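Local coordinates for protein BSU-2 beta-lactamase (Bacillus subtilis, PDB 6W5E) that probably hydrolyses beta-lactam antibiotics as a class D beta-lactamase, an enzyme class that works through a nucleophilic serine and a carboxylated lysine, at residues H53-D58 against S237-T242; S35-D40 against Q59-N64; N69-P74 against P172-T177; H146-G151 against E186-K191. One frame throughout, in Å; residues are numbered along the deposited sequence. Where two conformers were deposited one is given.

In the fold
The contacts run from the outer edge of the antiparallel sheet into the helical part of the enzyme. Interactions 1 and 2, with centres 11 Å apart, share neighbouring strands: His-53 ND1 lies 2.7 Å from Thr-60 OG1, a probable hydrogen bond. Helix 172-184, the second partner in interaction 3, packs on the sheet, where Glu-176 OE2 comes within 3.2 Å of His-53 CB. Interaction 3 also meets interaction 4, its centre 16 Å away, through Pro-74 CB and Tyr-150 OH, 3.6 Å apart. Both adjoin active-site motifs in sequence: 69-74 leads toward the motif holding carboxylated Lys-79, and 146-151 includes Tyr-150 of the Tyr-Gly-Asn motif. Interactions 2 and 4 are farthest apart, about 27 Å between centres.

Interaction 1 (H53-D58 against S237-T242); sequences HDLQKD and SYVFVT
His-53 and Val-239 form an antiparallel hydrogen-bonded pair that joins strands 48-54 and 236-244 in the main sheet of the serine beta-lactamase fold. His-53 N gives to Val-239 O at 2.8 Å, and Val-239 N answers to His-53 O at 2.9 Å. His-53 O also takes a CA-H...O contact from Tyr-238 CA. Asp-54 and Tyr-238 follow as a non-hydrogen-bonded pair. The chain then leaves the sheet through helical backbone at 55-57, yet Leu-55 N still bonds Ser-237 O at 3.1 Å. That oxygen has a second donor, a water that also gives to Asp-54 OD1 at 2.7 Å and accepts from Gln-56 N, so the water makes three bonds, two given and one accepted. Asp-54 OD1 further accepts Lys-57 N at 3.0 Å, from above the carboxylate plane, an Asx motif that holds the turn. With CG opposite the backbone N (chi1 -175°), the carboxylate lies alongside the Tyr-238 ring, the two planes 44° apart. Their polar ends are served by the N-terminal segment: Asp-54 OD2 bonds His-31, and Tyr-238 OH bonds the backbone oxygen of Leu-32. His-53 ND1 is paired with Thr-60 OG1. Beside the paired strands, Leu-55 CD1 settles 3.7 Å from Ser-237 CB and 3.8 Å from Val-239 CG2.

Interaction 2 (S35-D40 against Q59-N64); sequences SKMNVD and QTFVYN
The Phe-61 ring takes Met-37 CB over one face, 4.3 Å from its centroid and just 6° off the ring normal, a CH-pi contact almost over the centre. At the edge, near the ring plane, Val-39 CG2 stands 4.0 Å from Phe-61 CE2. Met-37 SD approaches the same ring obliquely, 4.6 Å from the centroid, so the thioether adds a Met-aromatic contact beside the methylene. The Met-37 carbonyl oxygen lies 3.6 Å from Phe-61 CE1. The second ring, Tyr-63, has Asn-64 CB over one face toward the rim and stacks with Phe-43, while two groups of 35-40 come at it obliquely. One is Val-39 CG2, which presses against Tyr-63 CB at 3.5 Å and thus wedges between the two aromatic residues. The other is Asp-40 OD1, 3.5 Å from Tyr-63 CE1, its carboxylate plane turned 56° from the ring. Phe-61 and Tyr-63, two residues apart on the strand, point to the same face, and their like chi1 values, near 170°, lean the rings in a similar way. Asp-40 is placed by an Asx turn: its N gives to Asn-38 OD1 at 3.0 Å, from above the amide plane. The packing lays loop 35-40 along edge strand 59-63, which pairs with strand 48-54 through Leu-52 and Phe-50. Helix 248-261 joins in through Ile-258, touched by Met-37 and Val-39, and Tyr-262 OH bonds Asn-38 O.

Interaction 3 (N69-P74 against P172-T177); sequences NQRQTP and PLEQET
Arg-71 grips Glu-174 side-on with two nitrogens, one to each carboxylate oxygen. NE bonds Glu-174 OE1 at 2.9 Å and NH2 bonds Glu-174 OE2 at 2.7 Å, the latter nearly straight at 170°. Both oxygens use their syn lone pairs, and guanidinium and carboxylate lie nearly coplanar, 20° apart, which fixes the rotation of each group. The arginine chain runs extended from CG to NE (chi2 -172°), carrying its charge across to the helix. Glu-174 OE1 also accepts from Ser-171 N, just ahead of helix 172-184, and this helix start would probably help stabilise the carboxylate. A second polar link stays within the loop: Gln-72 NE2 gives to Gln-70 O at 3.3 Å, from above the carbonyl plane, and is also bonded to Asn-243 OD1. The first turn of the helix has its own tie, Leu-173 O receiving Thr-177 N and Thr-177 OG1 from opposite faces of its carbonyl plane. Packing surrounds these bonds. Gln-70 O meets Pro-172 CD at 3.2 Å, while Gln-72 NE2 lies 4.0 Å from that same carbon, the glutamine chain crossing the proline at about a right angle. Asn-69 OD1 touches Leu-173 CD1 at 3.3 Å. Farther along, Pro-74 CB rests 4.2 Å from Gln-175 NE2, which bonds Thr-77 OG1. Thereby fastened to the helix, the loop runs up to within one residue of the Ser-x-x-Lys motif of class D beta-lactamases, whose lysine is carboxylated Lys-79.

Interaction 4 (H146-G151 against E186-K191); sequences HTLSYG and ELPFDK
Leu-148 CD2 is the apolar centre of this contact, touching Leu-187 CD2 and Phe-189 CE2, each at 3.9 Å. The two leucines cross at about a right angle, whereas Leu-148 and Phe-189 come from opposite directions; the methyl meets the ring obliquely and Leu-148 CD1 adds a touch to Phe-189 CZ at 4.1 Å. Pro-188 CD lies at the margin, 4.5 Å from Leu-148 CD2. A separate apolar contact sits on the outer side, where Thr-147 CG2 and Pro-188 CG meet at 3.6 Å as the two side chains pass in opposite directions. At chi1 -74° CG2 stands opposite the backbone N and meets the proline, while OG1 makes a weak bond with Thr-143 O. Backbone turns set up both sides. Ser-149, with positive phi, ends helix 138-147 in a Schellman motif, its N giving to His-146 O at 3.2 Å. Pro-188 is the centre of an inverse gamma turn, with a weak bond from Phe-189 N to Leu-187 O, and all three residues of the turn touch the helix end. Aromatic and aliphatic neighbours complete the packing: the Phe-189 ring meets Trp-144 with planes about 10° apart, Leu-148 touches Val-81, and Met-194 lies against Leu-187 and Phe-189. The contact joins the end of helix 138-147 to the connection between helices 172-184 and 191-200, just ahead of Tyr-150 and Gly-151, which open the Tyr-Gly-Asn motif of class D beta-lactamases.

Interaction 1 (H53-D58 against S237-T242)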
# COMPACT_ATOMS: atom_id res chain seq x y z
N HIS A 53 -1.22 -9.03 -10.82
CA HIS A 53 -1.63 -10.41 -10.58
C HIS A 53 -3.12 -10.57 -10.83
O HIS A 53 -3.94 -9.88 -10.21
CB HIS A 53 -1.31 -10.85 -9.15
CG HIS A 53 -1.73 -12.25 -8.85
ND1 HIS A 53 -0.98 -13.34 -9.22
CD2 HIS A 53 -2.85 -12.74 -8.28
CE1 HIS A 53 -1.61 -14.45 -8.86
NE2 HIS A 53 -2.75 -14.11 -8.29
N ASP A 54 -3.47 -11.51 -11.71
CA ASP A 54 -4.84 -11.91 -12.01
C ASP A 54 -5.29 -12.92 -10.96
O ASP A 54 -4.81 -14.06 -10.94
CB ASP A 54 -4.82 -12.54 -13.40
CG ASP A 54 -6.21 -12.89 -13.93
OD1 ASP A 54 -7.12 -13.20 -13.14
OD2 ASP A 54 -6.36 -12.93 -15.17
N LEU A 55 -6.23 -12.51 -10.09
CA LEU A 55 -6.67 -13.40 -9.02
C LEU A 55 -7.45 -14.60 -9.55
O LEU A 55 -7.24 -15.73 -9.11
CB LEU A 55 -7.49 -12.62 -7.99
CG LEU A 55 -6.64 -11.72 -7.07
CD1 LEU A 55 -7.50 -10.64 -6.42
CD2 LEU A 55 -5.92 -12.58 -6.03
N GLN A 56 -8.34 -14.37 -10.52
CA GLN A 56 -9.17 -15.46 -11.04
C GLN A 56 -8.32 -16.53 -11.71
O GLN A 56 -8.59 -17.73 -11.55
CB GLN A 56 -10.21 -14.92 -12.01
CG GLN A 56 -11.48 -14.43 -11.35
CD GLN A 56 -12.50 -13.97 -12.36
OE1 GLN A 56 -12.27 -14.03 -13.57
NE2 GLN A 56 -13.64 -13.50 -11.87
N LYS A 57 -7.30 -16.13 -12.47
CA LYS A 57 -6.53 -17.06 -13.28
C LYS A 57 -5.23 -17.49 -12.62
O LYS A 57 -4.59 -18.43 -13.11
CB LYS A 57 -6.22 -16.45 -14.64
CG LYS A 57 -7.42 -15.97 -15.44
CD LYS A 57 -7.24 -16.25 -16.92
CE LYS A 57 -8.54 -16.63 -17.57
NZ LYS A 57 -9.65 -15.91 -16.91
N ASP A 58 -4.80 -16.82 -11.55
CA ASP A 58 -3.52 -17.10 -10.90
C ASP A 58 -2.34 -16.94 -11.86
O ASP A 58 -1.60 -17.88 -12.15
CB ASP A 58 -3.52 -18.46 -10.20
CG ASP A 58 -2.34 -18.62 -9.28
OD1 ASP A 58 -1.76 -17.60 -8.87
OD2 ASP A 58 -2.00 -19.77 -8.96
N SER A 237 -10.73 -9.66 -10.29
CA SER A 237 -9.96 -8.71 -9.50
C SER A 237 -8.47 -8.93 -9.75
O SER A 237 -8.03 -10.02 -10.10
CB SER A 237 -10.28 -8.86 -8.01
OG SER A 237 -11.60 -8.42 -7.74
N TYR A 238 -7.70 -7.86 -9.58
CA TYR A 238 -6.27 -7.87 -9.88
C TYR A 238 -5.53 -7.13 -8.78
O TYR A 238 -6.02 -6.12 -8.26
CB TYR A 238 -5.99 -7.18 -11.22
CG TYR A 238 -6.58 -7.89 -12.42
CD1 TYR A 238 -7.94 -7.80 -12.70
CD2 TYR A 238 -5.78 -8.64 -13.26
CE1 TYR A 238 -8.48 -8.46 -13.80
CE2 TYR A 238 -6.30 -9.30 -14.35
CZ TYR A 238 -7.65 -9.21 -14.61
OH TYR A 238 -8.16 -9.87 -15.70
N VAL A 239 -4.35 -7.63 -8.43
CA VAL A 239 -3.48 -7.03 -7.42
C VAL A 239 -2.31 -6.37 -8.13
O VAL A 239 -1.72 -6.96 -9.05
CB VAL A 239 -2.99 -8.10 -6.42
CG1 VAL A 239 -2.14 -7.44 -5.35
CG2 VAL A 239 -4.16 -8.87 -5.80
N PHE A 240 -1.97 -5.15 -7.73
CA PHE A 240 -0.88 -4.43 -8.40
C PHE A 240 0.10 -3.84 -7.40
O PHE A 240 -0.25 -3.47 -6.27
CB PHE A 240 -1.41 -3.31 -9.33
CG PHE A 240 -2.23 -2.28 -8.61
CD1 PHE A 240 -1.63 -1.26 -7.90
CD2 PHE A 240 -3.62 -2.35 -8.64
CE1 PHE A 240 -2.39 -0.33 -7.20
CE2 PHE A 240 -4.38 -1.41 -7.96
CZ PHE A 240 -3.76 -0.40 -7.24
N VAL A 241 1.35 -3.71 -7.86
CA VAL A 241 2.40 -2.99 -7.15
C VAL A 241 3.21 -2.22 -8.17
O VAL A 241 3.72 -2.80 -9.14
CB VAL A 241 3.33 -3.96 -6.38
CG1 VAL A 241 4.59 -3.26 -5.91
CG2 VAL A 241 2.60 -4.56 -5.19
N THR A 242 3.35 -0.92 -7.95
CA THR A 242 4.22 -0.06 -8.74
C THR A 242 5.24 0.59 -7.82
O THR A 242 4.88 1.06 -6.73
CB THR A 242 3.41 1.01 -9.45
OG1 THR A 242 2.43 0.36 -10.26
CG2 THR A 242 4.30 1.88 -10.34
O HOH W 1 -9.12 -11.86 -11.96

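Interaction 2 (S35-D40 against Q59-N64)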
# COMPACT_ATOMS: atom_id res chain seq x y z
N SER A 35 -0.51 -12.13 -19.28
CA SER A 35 0.67 -12.61 -19.99
C SER A 35 0.84 -11.94 -21.35
O SER A 35 1.87 -12.15 -21.99
CB SER A 35 0.61 -14.13 -20.14
OG SER A 35 -0.33 -14.49 -21.12
N LYS A 36 -0.12 -11.12 -21.78
CA LYS A 36 -0.07 -10.48 -23.08
C LYS A 36 0.30 -9.00 -23.02
O LYS A 36 0.39 -8.36 -24.07
CB LYS A 36 -1.41 -10.64 -23.80
CG LYS A 36 -1.76 -12.08 -24.14
CD LYS A 36 -2.12 -12.22 -25.61
CE LYS A 36 -2.52 -13.65 -25.95
NZ LYS A 36 -3.97 -13.73 -26.32
N MET A 37 0.54 -8.44 -21.83
CA MET A 37 0.66 -7.00 -21.67
C MET A 37 2.06 -6.49 -21.97
O MET A 37 3.04 -7.24 -22.00
CB MET A 37 0.34 -6.59 -20.23
CG MET A 37 -0.95 -7.09 -19.68
SD MET A 37 -0.99 -6.71 -17.92
CE MET A 37 -0.88 -4.92 -17.92
N ASN A 38 2.16 -5.17 -22.14
CA ASN A 38 3.43 -4.47 -22.19
C ASN A 38 3.23 -3.09 -21.59
O ASN A 38 2.25 -2.42 -21.91
CB ASN A 38 3.91 -4.33 -23.64
CG ASN A 38 5.32 -3.80 -23.72
OD1 ASN A 38 5.55 -2.60 -23.59
ND2 ASN A 38 6.28 -4.70 -23.95
N VAL A 39 4.15 -2.67 -20.72
CA VAL A 39 4.05 -1.37 -20.05
C VAL A 39 5.34 -0.57 -20.19
O VAL A 39 5.54 0.41 -19.45
CB VAL A 39 3.60 -1.50 -18.58
CG1 VAL A 39 2.27 -2.25 -18.48
CG2 VAL A 39 4.68 -2.19 -17.74
N ASP A 40 6.22 -0.96 -21.12
CA ASP A 40 7.52 -0.30 -21.27
C ASP A 40 7.38 1.22 -21.32
O ASP A 40 8.17 1.94 -20.70
CB ASP A 40 8.20 -0.73 -22.56
CG ASP A 40 8.73 -2.14 -22.52
OD1 ASP A 40 8.54 -2.86 -21.52
OD2 ASP A 40 9.34 -2.54 -23.53
N GLN A 59 -2.18 -15.71 -12.35
CA GLN A 59 -1.13 -15.36 -13.29
C GLN A 59 -0.56 -14.01 -12.87
O GLN A 59 -1.31 -13.14 -12.41
CB GLN A 59 -1.69 -15.26 -14.72
CG GLN A 59 -2.19 -16.58 -15.29
CD GLN A 59 -1.05 -17.45 -15.77
OE1 GLN A 59 -0.59 -18.35 -15.06
NE2 GLN A 59 -0.58 -17.19 -16.99
N THR A 60 0.75 -13.83 -13.01
CA THR A 60 1.42 -12.60 -12.60
C THR A 60 2.28 -12.07 -13.73
O THR A 60 3.12 -12.80 -14.27
CB THR A 60 2.30 -12.84 -11.37
OG1 THR A 60 1.51 -13.45 -10.34
CG2 THR A 60 2.88 -11.53 -10.87
N PHE A 61 2.08 -10.80 -14.08
CA PHE A 61 2.92 -10.07 -15.02
C PHE A 61 3.87 -9.18 -14.23
O PHE A 61 3.46 -8.51 -13.28
CB PHE A 61 2.06 -9.19 -15.93
CG PHE A 61 2.84 -8.21 -16.75
CD1 PHE A 61 3.51 -8.63 -17.89
CD2 PHE A 61 2.90 -6.87 -16.40
CE1 PHE A 61 4.23 -7.74 -18.66
CE2 PHE A 61 3.63 -5.97 -17.17
CZ PHE A 61 4.29 -6.41 -18.29
N VAL A 62 5.15 -9.16 -14.63
CA VAL A 62 6.17 -8.36 -13.96
C VAL A 62 6.97 -7.61 -15.02
O VAL A 62 7.63 -8.24 -15.86
CB VAL A 62 7.12 -9.22 -13.11
CG1 VAL A 62 8.18 -8.35 -12.44
CG2 VAL A 62 6.36 -10.03 -12.07
N TYR A 63 6.93 -6.28 -14.97
CA TYR A 63 7.87 -5.45 -15.71
C TYR A 63 9.05 -5.11 -14.81
O TYR A 63 8.87 -4.62 -13.69
CB TYR A 63 7.19 -4.15 -16.18
CG TYR A 63 8.20 -3.11 -16.63
CD1 TYR A 63 8.76 -3.15 -17.91
CD2 TYR A 63 8.62 -2.10 -15.76
CE1 TYR A 63 9.71 -2.20 -18.31
CE2 TYR A 63 9.57 -1.16 -16.16
CZ TYR A 63 10.10 -1.22 -17.43
OH TYR A 63 11.04 -0.28 -17.80
N ASN A 64 10.27 -5.37 -15.31
CA ASN A 64 11.52 -5.12 -14.61
C ASN A 64 11.70 -6.07 -13.43
O ASN A 64 11.54 -5.69 -12.26
CB ASN A 64 11.68 -3.64 -14.21
CG ASN A 64 13.09 -3.30 -13.79
OD1 ASN A 64 13.90 -4.19 -13.53
ND2 ASN A 64 13.39 -2.01 -13.72

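Interaction 3 (N69-P74 against P172-T177)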
# COMPACT_ATOMS: atom_id res chain seq x y z
N ASN A 69 12.61 -7.50 -7.47
CA ASN A 69 13.19 -8.32 -6.43
C ASN A 69 14.06 -7.54 -5.45
O ASN A 69 14.61 -8.14 -4.52
CB ASN A 69 14.00 -9.46 -7.06
CG ASN A 69 13.13 -10.63 -7.44
OD1 ASN A 69 12.35 -11.13 -6.62
ND2 ASN A 69 13.21 -11.05 -8.70
N GLN A 70 14.18 -6.22 -5.61
CA GLN A 70 15.02 -5.42 -4.73
C GLN A 70 14.19 -4.91 -3.56
O GLN A 70 13.20 -4.19 -3.75
CB GLN A 70 15.62 -4.24 -5.48
CG GLN A 70 16.62 -4.64 -6.54
CD GLN A 70 17.85 -5.32 -5.97
OE1 GLN A 70 18.32 -4.98 -4.87
NE2 GLN A 70 18.40 -6.27 -6.71
N ARG A 71 14.61 -5.26 -2.34
CA ARG A 71 13.93 -4.78 -1.16
C ARG A 71 14.16 -3.29 -0.99
O ARG A 71 15.29 -2.80 -1.13
CB ARG A 71 14.41 -5.53 0.08
CG ARG A 71 13.89 -6.94 0.16
CD ARG A 71 14.24 -7.56 1.49
NE ARG A 71 13.47 -8.77 1.70
CZ ARG A 71 13.80 -9.73 2.56
NH1 ARG A 71 14.90 -9.61 3.30
NH2 ARG A 71 13.03 -10.79 2.67
N GLN A 72 13.09 -2.56 -0.70
CA GLN A 72 13.15 -1.11 -0.56
C GLN A 72 12.30 -0.70 0.64
O GLN A 72 11.44 -1.45 1.09
CB GLN A 72 12.67 -0.43 -1.85
CG GLN A 72 13.58 -0.74 -3.04
CD GLN A 72 12.97 -0.33 -4.35
OE1 GLN A 72 12.79 0.86 -4.61
NE2 GLN A 72 12.65 -1.32 -5.19
N THR A 73 12.56 0.49 1.16
CA THR A 73 11.80 0.93 2.31
C THR A 73 10.35 1.19 1.90
O THR A 73 10.09 1.73 0.82
CB THR A 73 12.45 2.18 2.94
OG1 THR A 73 12.51 3.24 1.99
CG2 THR A 73 13.88 1.85 3.43
N PRO A 74 9.37 0.76 2.71
CA PRO A 74 7.97 0.78 2.24
C PRO A 74 7.30 2.14 2.30
O PRO A 74 6.30 2.34 1.61
CB PRO A 74 7.27 -0.22 3.19
CG PRO A 74 8.09 -0.15 4.44
CD PRO A 74 9.52 0.02 3.98
N PRO A 172 9.14 -5.22 -4.11
CA PRO A 172 7.83 -5.13 -4.77
C PRO A 172 7.12 -6.47 -4.90
O PRO A 172 5.90 -6.54 -4.69
CB PRO A 172 8.17 -4.47 -6.11
CG PRO A 172 9.33 -3.58 -5.77
CD PRO A 172 10.15 -4.38 -4.78
N LEU A 173 7.85 -7.55 -5.20
CA LEU A 173 7.21 -8.86 -5.28
C LEU A 173 6.71 -9.32 -3.91
O LEU A 173 5.64 -9.93 -3.82
CB LEU A 173 8.17 -9.88 -5.90
CG LEU A 173 8.16 -9.87 -7.43
CD1 LEU A 173 9.35 -10.62 -8.02
CD2 LEU A 173 6.83 -10.41 -7.96
N GLU A 174 7.46 -9.02 -2.84
CA GLU A 174 6.99 -9.37 -1.50
C GLU A 174 5.75 -8.57 -1.13
O GLU A 174 4.85 -9.09 -0.45
CB GLU A 174 8.11 -9.16 -0.47
CG GLU A 174 9.21 -10.21 -0.53
CD GLU A 174 10.40 -9.91 0.36
OE1 GLU A 174 10.79 -8.72 0.48
OE2 GLU A 174 10.95 -10.87 0.95
N GLN A 175 5.69 -7.30 -1.55
CA GLN A 175 4.47 -6.52 -1.36
C GLN A 175 3.29 -7.16 -2.09
O GLN A 175 2.19 -7.24 -1.54
CB GLN A 175 4.68 -5.09 -1.85
CG GLN A 175 5.52 -4.23 -0.93
CD GLN A 175 4.73 -3.11 -0.27
OE1 GLN A 175 3.56 -3.28 0.08
NE2 GLN A 175 5.36 -1.96 -0.08
N GLU A 176 3.51 -7.63 -3.33
CA GLU A 176 2.44 -8.30 -4.07
C GLU A 176 1.93 -9.51 -3.31
O GLU A 176 0.72 -9.74 -3.24
CB GLU A 176 2.91 -8.72 -5.46
CG GLU A 176 1.77 -9.25 -6.36
CD GLU A 176 1.27 -10.67 -6.02
OE1 GLU A 176 2.05 -11.47 -5.47
OE2 GLU A 176 0.09 -11.00 -6.29
N THR A 177 2.84 -10.32 -2.77
CA THR A 177 2.45 -11.53 -2.06
C THR A 177 1.55 -11.19 -0.89
O THR A 177 0.50 -11.81 -0.70
CB THR A 177 3.71 -12.26 -1.61
OG1 THR A 177 4.42 -12.69 -2.78
CG2 THR A 177 3.38 -13.47 -0.72

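Interaction 4 (H146-G151 against E186-K191)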
# COMPACT_ATOMS: atom_id res chain seq x y z
N HIS A 146 6.57 -11.17 11.50
CA HIS A 146 6.94 -12.53 11.11
C HIS A 146 5.73 -13.32 10.66
O HIS A 146 5.81 -14.07 9.68
CB HIS A 146 7.71 -13.27 12.21
CG HIS A 146 8.50 -14.43 11.69
ND1 HIS A 146 9.48 -14.30 10.73
CD2 HIS A 146 8.45 -15.76 11.98
CE1 HIS A 146 10.01 -15.48 10.46
NE2 HIS A 146 9.39 -16.38 11.20
N THR A 147 4.59 -13.16 11.34
CA THR A 147 3.35 -13.79 10.89
C THR A 147 3.04 -13.40 9.44
O THR A 147 2.59 -14.24 8.65
CB THR A 147 2.20 -13.40 11.82
OG1 THR A 147 2.32 -14.12 13.05
CG2 THR A 147 0.83 -13.70 11.20
N LEU A 148 3.30 -12.15 9.08
CA LEU A 148 2.94 -11.61 7.78
C LEU A 148 4.05 -11.71 6.74
O LEU A 148 3.83 -11.32 5.59
CB LEU A 148 2.53 -10.14 7.93
CG LEU A 148 1.31 -9.91 8.81
CD1 LEU A 148 1.09 -8.42 9.02
CD2 LEU A 148 0.07 -10.58 8.20
N SER A 149 5.22 -12.22 7.11
CA SER A 149 6.34 -12.38 6.18
C SER A 149 6.67 -11.06 5.49
O SER A 149 6.82 -11.00 4.27
CB SER A 149 6.03 -13.47 5.15
OG SER A 149 6.04 -14.76 5.75
N TYR A 150 6.79 -10.00 6.28
CA TYR A 150 6.86 -8.66 5.71
C TYR A 150 8.31 -8.24 5.50
O TYR A 150 8.93 -7.60 6.35
CB TYR A 150 6.08 -7.67 6.57
CG TYR A 150 5.76 -6.40 5.82
CD1 TYR A 150 6.65 -5.33 5.82
CD2 TYR A 150 4.60 -6.29 5.07
CE1 TYR A 150 6.37 -4.17 5.12
CE2 TYR A 150 4.32 -5.13 4.36
CZ TYR A 150 5.21 -4.08 4.39
OH TYR A 150 4.95 -2.92 3.71
N GLY A 151 8.86 -8.58 4.34
CA GLY A 151 10.19 -8.12 3.97
C GLY A 151 11.27 -8.61 4.92
O GLY A 151 11.23 -9.74 5.41
N GLU A 186 -7.12 -14.01 3.10
CA GLU A 186 -6.42 -15.17 3.65
C GLU A 186 -5.27 -14.74 4.55
O GLU A 186 -4.15 -15.23 4.46
CB GLU A 186 -5.93 -16.08 2.53
CG GLU A 186 -7.08 -16.81 1.83
CD GLU A 186 -6.66 -17.56 0.58
OE1 GLU A 186 -5.46 -17.59 0.27
OE2 GLU A 186 -7.55 -18.12 -0.10
N LEU A 187 -5.53 -13.77 5.40
CA LEU A 187 -4.61 -13.32 6.42
C LEU A 187 -5.25 -13.58 7.77
O LEU A 187 -6.47 -13.71 7.88
CB LEU A 187 -4.31 -11.83 6.26
CG LEU A 187 -3.43 -11.42 5.07
CD1 LEU A 187 -3.43 -9.91 4.95
CD2 LEU A 187 -2.00 -11.95 5.25
N PRO A 188 -4.45 -13.69 8.83
CA PRO A 188 -4.98 -13.99 10.17
C PRO A 188 -5.53 -12.75 10.88
O PRO A 188 -5.11 -12.39 11.98
CB PRO A 188 -3.75 -14.56 10.89
CG PRO A 188 -2.60 -13.90 10.23
CD PRO A 188 -2.98 -13.78 8.78
N PHE A 189 -6.48 -12.09 10.23
CA PHE A 189 -7.22 -10.99 10.82
C PHE A 189 -8.70 -11.32 10.78
O PHE A 189 -9.16 -12.07 9.92
CB PHE A 189 -6.96 -9.68 10.04
CG PHE A 189 -5.54 -9.25 10.08
CD1 PHE A 189 -4.99 -8.74 11.25
CD2 PHE A 189 -4.73 -9.36 8.95
CE1 PHE A 189 -3.66 -8.35 11.29
CE2 PHE A 189 -3.41 -8.99 9.00
CZ PHE A 189 -2.87 -8.47 10.17
N ASP A 190 -9.46 -10.75 11.72
CA ASP A 190 -10.91 -10.89 11.66
C ASP A 190 -11.42 -10.36 10.33
O ASP A 190 -10.89 -9.39 9.78
CB ASP A 190 -11.58 -10.13 12.80
CG ASP A 190 -11.13 -10.60 14.17
OD1 ASP A 190 -10.52 -11.69 14.27
OD2 ASP A 190 -11.40 -9.89 15.16
N LYS A 191 -12.45 -11.01 9.80
CA LYS A 191 -13.05 -10.54 8.56
C LYS A 191 -13.43 -9.06 8.60
O LYS A 191 -13.07 -8.34 7.66
CB LYS A 191 -14.21 -11.46 8.14
CG LYS A 191 -13.74 -12.76 7.50
CD LYS A 191 -14.04 -12.75 6.01
CE LYS A 191 -13.19 -13.76 5.25
NZ LYS A 191 -13.43 -13.66 3.79